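Local atomic coordinates of glycosyl hydrolase family 2, TIM barrel domain protein (Faecalibacterium prausnitzii A2-165, PDB entry 6ED2), a protein that probably hydrolyses beta-glucuronides, acting as a gut bacterial beta-glucuronidase of glycosyl hydrolase family 2. Residues A264-D276 with Y364-D376. Numbering follows the deposited sequence.
Sequences ARLWNVHAAYLYD and YQMADEEGFLIID
The indole N-H of W267 reaches the last turn of helix 361-370 and donates to D368 O (NE1–O 2.7 Å), meeting a lone pair of that oxygen in the carbonyl plane. With CG anti to the backbone N (chi1 -172°), the ring extends past G371, its edge directed at F372 O and its CZ3 3.8 Å from L373 CD2. At the next helix-end carbonyl, a water accepts from A272 N and donates to E369 O, while the methyl of A272 packs close to both D368 O and E369 O. G371, the first residue past the helix to leave helical geometry, has positive phi, and its CA lies 3.4 Å from W267 CZ2. G371 O accepts an almost straight bond from H270 N (2.7 Å, 178°) in the type II turn N268–A271. The H270 ring presents its edge to the face of F372, and its NE2 is bonded to A349 O. The D368 carboxylate turns instead to H430 and S432, and that of E369 forms a salt bridge with R294. V269 CG2 packs on L373 CG at 3.7 Å. The loop leading into strand 275-283 of the immunoglobulin-like beta-sandwich domain thus docks on an alpha-to-beta connection of the TIM barrel, an interdomain junction of family 2 glycosidases.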
loop_
_atom_site.group_PDB
_atom_site.type_symbol
_atom_site.label_atom_id
_atom_site.label_comp_id
_atom_site.label_asym_id
_atom_site.label_seq_id
_atom_site.Cartn_x
_atom_site.Cartn_y
_atom_site.Cartn_z
ATOM N N ALA A 264 -28.693 -19.692 -40.520
ATOM C CA ALA A 264 -27.529 -18.959 -40.054
ATOM C C ALA A 264 -27.437 -18.996 -38.537
ATOM O O ALA A 264 -28.430 -18.780 -37.836
ATOM C CB ALA A 264 -27.609 -17.510 -40.535
ATOM N N ARG A 265 -26.238 -19.280 -38.035
ATOM C CA ARG A 265 -25.934 -19.144 -36.613
ATOM C C ARG A 265 -25.489 -17.708 -36.373
ATOM O O ARG A 265 -24.445 -17.272 -36.877
ATOM C CB ARG A 265 -24.868 -20.147 -36.183
ATOM C CG ARG A 265 -25.191 -21.570 -36.617
ATOM C CD ARG A 265 -24.280 -22.570 -35.949
ATOM N NE ARG A 265 -24.376 -22.492 -34.495
ATOM C CZ ARG A 265 -23.758 -23.324 -33.662
ATOM N NH1 ARG A 265 -22.995 -24.301 -34.143
ATOM N NH2 ARG A 265 -23.897 -23.178 -32.351
ATOM N N LEU A 266 -26.292 -16.972 -35.622
ATOM C CA LEU A 266 -26.088 -15.545 -35.463
ATOM C C LEU A 266 -25.030 -15.253 -34.406
ATOM O O LEU A 266 -24.893 -15.967 -33.409
ATOM C CB LEU A 266 -27.406 -14.871 -35.084
ATOM C CG LEU A 266 -28.533 -14.986 -36.105
ATOM C CD1 LEU A 266 -29.711 -14.098 -35.687
ATOM C CD2 LEU A 266 -28.048 -14.625 -37.513
ATOM N N TRP A 267 -24.284 -14.183 -34.647
ATOM C CA TRP A 267 -23.360 -13.634 -33.672
ATOM C C TRP A 267 -24.136 -12.839 -32.626
ATOM O O TRP A 267 -24.955 -11.983 -32.970
ATOM C CB TRP A 267 -22.348 -12.758 -34.407
ATOM C CG TRP A 267 -21.208 -12.237 -33.616
ATOM C CD1 TRP A 267 -19.912 -12.698 -33.628
ATOM C CD2 TRP A 267 -21.220 -11.093 -32.754
ATOM N NE1 TRP A 267 -19.124 -11.921 -32.801
ATOM C CE2 TRP A 267 -19.906 -10.933 -32.251
ATOM C CE3 TRP A 267 -22.216 -10.197 -32.347
ATOM C CZ2 TRP A 267 -19.571 -9.916 -31.362
ATOM C CZ3 TRP A 267 -21.880 -9.181 -31.470
ATOM C CH2 TRP A 267 -20.568 -9.045 -30.987
ATOM N N ASN A 268 -23.885 -13.125 -31.350
ATOM C CA ASN A 268 -24.635 -12.524 -30.257
ATOM C C ASN A 268 -23.709 -12.127 -29.115
ATOM O O ASN A 268 -22.596 -12.643 -28.983
ATOM C CB ASN A 268 -25.697 -13.484 -29.737
ATOM C CG ASN A 268 -27.073 -13.065 -30.141
ATOM O OD1 ASN A 268 -27.548 -11.981 -29.749
ATOM N ND2 ASN A 268 -27.728 -13.898 -30.946
ATOM N N VAL A 269 -24.200 -11.213 -28.269
ATOM C CA VAL A 269 -23.449 -10.778 -27.098
ATOM C C VAL A 269 -23.110 -11.986 -26.238
ATOM O O VAL A 269 -23.990 -12.777 -25.884
ATOM C CB VAL A 269 -24.257 -9.744 -26.296
ATOM C CG1 VAL A 269 -23.814 -9.734 -24.828
ATOM C CG2 VAL A 269 -24.075 -8.385 -26.878
ATOM N N HIS A 270 -21.826 -12.144 -25.913
ATOM C CA HIS A 270 -21.320 -13.270 -25.130
ATOM C C HIS A 270 -21.648 -14.624 -25.760
ATOM O O HIS A 270 -21.512 -15.661 -25.109
ATOM C CB HIS A 270 -21.836 -13.228 -23.682
ATOM C CG HIS A 270 -21.411 -12.005 -22.919
ATOM N ND1 HIS A 270 -22.225 -11.382 -21.997
ATOM C CD2 HIS A 270 -20.263 -11.286 -22.948
ATOM C CE1 HIS A 270 -21.595 -10.341 -21.485
ATOM N NE2 HIS A 270 -20.401 -10.263 -22.042
ATOM N N ALA A 271 -22.070 -14.642 -27.017
ATOM C CA ALA A 271 -22.426 -15.869 -27.706
ATOM C C ALA A 271 -22.020 -15.706 -29.169
ATOM O O ALA A 271 -22.823 -15.780 -30.089
ATOM C CB ALA A 271 -23.917 -16.177 -27.563
ATOM N N ALA A 272 -20.740 -15.449 -29.385
ATOM C CA ALA A 272 -20.274 -15.161 -30.728
ATOM C C ALA A 272 -20.357 -16.409 -31.594
ATOM O O ALA A 272 -20.271 -17.535 -31.106
ATOM C CB ALA A 272 -18.839 -14.648 -30.697
ATOM N N TYR A 273 -20.553 -16.196 -32.890
ATOM C CA TYR A 273 -20.336 -17.240 -33.875
ATOM C C TYR A 273 -19.740 -16.605 -35.113
ATOM O O TYR A 273 -20.278 -15.624 -35.628
ATOM C CB TYR A 273 -21.626 -17.979 -34.229
ATOM C CG TYR A 273 -21.343 -19.315 -34.851
ATOM C CD1 TYR A 273 -21.168 -20.441 -34.056
ATOM C CD2 TYR A 273 -21.207 -19.454 -36.233
ATOM C CE1 TYR A 273 -20.893 -21.668 -34.610
ATOM C CE2 TYR A 273 -20.925 -20.688 -36.800
ATOM C CZ TYR A 273 -20.776 -21.794 -35.978
ATOM O OH TYR A 273 -20.511 -23.036 -36.514
ATOM N N LEU A 274 -18.632 -17.160 -35.585
ATOM C CA LEU A 274 -17.898 -16.615 -36.715
ATOM C C LEU A 274 -17.891 -17.629 -37.849
ATOM O O LEU A 274 -17.851 -18.844 -37.612
ATOM C CB LEU A 274 -16.457 -16.244 -36.311
ATOM C CG LEU A 274 -16.364 -15.091 -35.296
ATOM C CD1 LEU A 274 -14.923 -14.819 -34.886
ATOM C CD2 LEU A 274 -17.023 -13.807 -35.846
ATOM N N TYR A 275 -17.978 -17.126 -39.077
ATOM C CA TYR A 275 -17.856 -17.916 -40.290
ATOM C C TYR A 275 -16.560 -17.549 -40.988
ATOM O O TYR A 275 -16.038 -16.447 -40.829
ATOM C CB TYR A 275 -19.023 -17.668 -41.250
ATOM C CG TYR A 275 -20.329 -18.318 -40.859
ATOM C CD1 TYR A 275 -20.722 -19.543 -41.411
ATOM C CD2 TYR A 275 -21.195 -17.688 -39.975
ATOM C CE1 TYR A 275 -21.945 -20.128 -41.066
ATOM C CE2 TYR A 275 -22.407 -18.254 -39.629
ATOM C CZ TYR A 275 -22.779 -19.476 -40.170
ATOM O OH TYR A 275 -23.990 -20.019 -39.808
ATOM N N ASP A 276 -16.061 -18.462 -41.800
ATOM C CA ASP A 276 -14.819 -18.231 -42.525
ATOM C C ASP A 276 -15.153 -17.723 -43.921
ATOM O O ASP A 276 -15.920 -18.359 -44.654
ATOM C CB ASP A 276 -13.976 -19.501 -42.582
ATOM C CG ASP A 276 -13.465 -19.914 -41.215
ATOM O OD1 ASP A 276 -12.762 -19.107 -40.578
ATOM O OD2 ASP A 276 -13.788 -21.030 -40.765
ATOM N N TYR A 364 -10.041 -6.052 -31.521
ATOM C CA TYR A 364 -11.346 -6.255 -32.156
ATOM C C TYR A 364 -11.543 -7.712 -32.533
ATOM O O TYR A 364 -12.658 -8.250 -32.426
ATOM C CB TYR A 364 -11.498 -5.393 -33.418
ATOM C CG TYR A 364 -11.258 -3.911 -33.225
ATOM C CD1 TYR A 364 -12.331 -3.016 -33.169
ATOM C CD2 TYR A 364 -9.963 -3.405 -33.103
ATOM C CE1 TYR A 364 -12.114 -1.637 -32.988
ATOM C CE2 TYR A 364 -9.735 -2.047 -32.919
ATOM C CZ TYR A 364 -10.824 -1.159 -32.876
ATOM O OH TYR A 364 -10.602 0.186 -32.693
ATOM N N GLN A 365 -10.476 -8.355 -33.013
ATOM C CA GLN A 365 -10.573 -9.767 -33.361
ATOM C C GLN A 365 -10.986 -10.591 -32.147
ATOM O O GLN A 365 -11.811 -11.507 -32.255
ATOM C CB GLN A 365 -9.241 -10.248 -33.935
ATOM C CG GLN A 365 -8.826 -9.514 -35.227
ATOM C CD GLN A 365 -7.395 -9.853 -35.660
ATOM O OE1 GLN A 365 -6.717 -10.667 -35.028
ATOM N NE2 GLN A 365 -6.944 -9.243 -36.745
ATOM N N MET A 366 -10.451 -10.251 -30.970
ATOM C CA MET A 366 -10.834 -10.982 -29.764
ATOM C C MET A 366 -12.265 -10.656 -29.362
ATOM O O MET A 366 -13.013 -11.548 -28.948
ATOM C CB MET A 366 -9.866 -10.677 -28.610
ATOM C CG MET A 366 -10.301 -11.326 -27.277
ATOM S SD MET A 366 -8.989 -11.948 -26.175
ATOM C CE MET A 366 -8.247 -13.177 -27.255
ATOM N N ALA A 367 -12.654 -9.376 -29.444
ATOM C CA ALA A 367 -14.062 -9.027 -29.231
ATOM C C ALA A 367 -14.965 -9.805 -30.182
ATOM O O ALA A 367 -16.025 -10.291 -29.779
ATOM C CB ALA A 367 -14.273 -7.525 -29.392
ATOM N N ASP A 368 -14.537 -9.966 -31.441
ATOM C CA ASP A 368 -15.311 -10.768 -32.388
ATOM C C ASP A 368 -15.535 -12.181 -31.867
ATOM O O ASP A 368 -16.618 -12.752 -32.045
ATOM C CB ASP A 368 -14.602 -10.824 -33.744
ATOM C CG ASP A 368 -14.698 -9.516 -34.524
ATOM O OD1 ASP A 368 -15.408 -8.566 -34.099
ATOM O OD2 ASP A 368 -14.040 -9.430 -35.579
ATOM N N GLU A 369 -14.521 -12.762 -31.216
ATOM C CA GLU A 369 -14.621 -14.148 -30.757
ATOM C C GLU A 369 -15.325 -14.264 -29.417
ATOM O O GLU A 369 -15.993 -15.272 -29.160
ATOM C CB GLU A 369 -13.232 -14.776 -30.651
ATOM C CG GLU A 369 -12.589 -15.094 -31.989
ATOM C CD GLU A 369 -11.189 -15.671 -31.827
ATOM O OE1 GLU A 369 -10.817 -16.015 -30.681
ATOM O OE2 GLU A 369 -10.463 -15.773 -32.841
ATOM N N GLU A 370 -15.198 -13.264 -28.549
ATOM C CA GLU A 370 -15.851 -13.327 -27.247
ATOM C C GLU A 370 -17.254 -12.722 -27.239
ATOM O O GLU A 370 -17.915 -12.748 -26.197
ATOM C CB GLU A 370 -14.980 -12.641 -26.199
ATOM C CG GLU A 370 -13.559 -13.206 -26.158
ATOM C CD GLU A 370 -13.513 -14.693 -25.821
ATOM O OE1 GLU A 370 -14.414 -15.203 -25.105
ATOM O OE2 GLU A 370 -12.579 -15.364 -26.299
ATOM N N GLY A 371 -17.723 -12.175 -28.357
ATOM C CA GLY A 371 -19.049 -11.581 -28.388
ATOM C C GLY A 371 -19.173 -10.324 -27.549
ATOM O O GLY A 371 -20.083 -10.211 -26.723
ATOM N N PHE A 372 -18.256 -9.382 -27.742
ATOM C CA PHE A 372 -18.287 -8.087 -27.076
ATOM C C PHE A 372 -18.649 -7.006 -28.087
ATOM O O PHE A 372 -18.310 -7.108 -29.266
ATOM C CB PHE A 372 -16.937 -7.756 -26.428
ATOM C CG PHE A 372 -16.797 -8.272 -25.018
ATOM C CD1 PHE A 372 -16.421 -9.584 -24.780
ATOM C CD2 PHE A 372 -17.044 -7.443 -23.935
ATOM C CE1 PHE A 372 -16.297 -10.061 -23.480
ATOM C CE2 PHE A 372 -16.929 -7.917 -22.630
ATOM C CZ PHE A 372 -16.552 -9.225 -22.401
ATOM N N LEU A 373 -19.365 -5.986 -27.620
ATOM C CA LEU A 373 -19.754 -4.852 -28.443
ATOM C C LEU A 373 -18.745 -3.730 -28.267
ATOM O O LEU A 373 -18.348 -3.411 -27.142
ATOM C CB LEU A 373 -21.153 -4.358 -28.052
ATOM C CG LEU A 373 -22.249 -5.414 -27.990
ATOM C CD1 LEU A 373 -23.566 -4.807 -27.519
ATOM C CD2 LEU A 373 -22.410 -6.059 -29.367
ATOM N N ILE A 374 -18.364 -3.105 -29.375
ATOM C CA ILE A 374 -17.359 -2.046 -29.387
ATOM C C ILE A 374 -17.966 -0.773 -29.960
ATOM O O ILE A 374 -18.559 -0.797 -31.048
ATOM C CB ILE A 374 -16.134 -2.450 -30.224
ATOM C CG1 ILE A 374 -15.415 -3.647 -29.583
ATOM C CG2 ILE A 374 -15.194 -1.249 -30.426
ATOM C CD1 ILE A 374 -14.108 -3.982 -30.272
ATOM N N ILE A 375 -17.771 0.337 -29.254
ATOM C CA ILE A 375 -17.930 1.671 -29.809
ATOM C C ILE A 375 -16.555 2.150 -30.254
ATOM O O ILE A 375 -15.667 2.368 -29.426
ATOM C CB ILE A 375 -18.556 2.638 -28.798
ATOM C CG1 ILE A 375 -19.909 2.092 -28.322
ATOM C CG2 ILE A 375 -18.709 4.013 -29.426
ATOM C CD1 ILE A 375 -20.577 2.948 -27.258
ATOM N N ASP A 376 -16.384 2.329 -31.561
ATOM C CA ASP A 376 -15.087 2.590 -32.175
ATOM C C ASP A 376 -14.872 4.094 -32.261
ATOM O O ASP A 376 -15.697 4.813 -32.849
ATOM C CB ASP A 376 -15.042 1.957 -33.565
ATOM C CG ASP A 376 -13.630 1.542 -34.003
ATOM O OD1 ASP A 376 -12.619 1.823 -33.301
ATOM O OD2 ASP A 376 -13.546 0.934 -35.095
HETATM O O HOH W 1 -18.422 -15.829 -27.448
#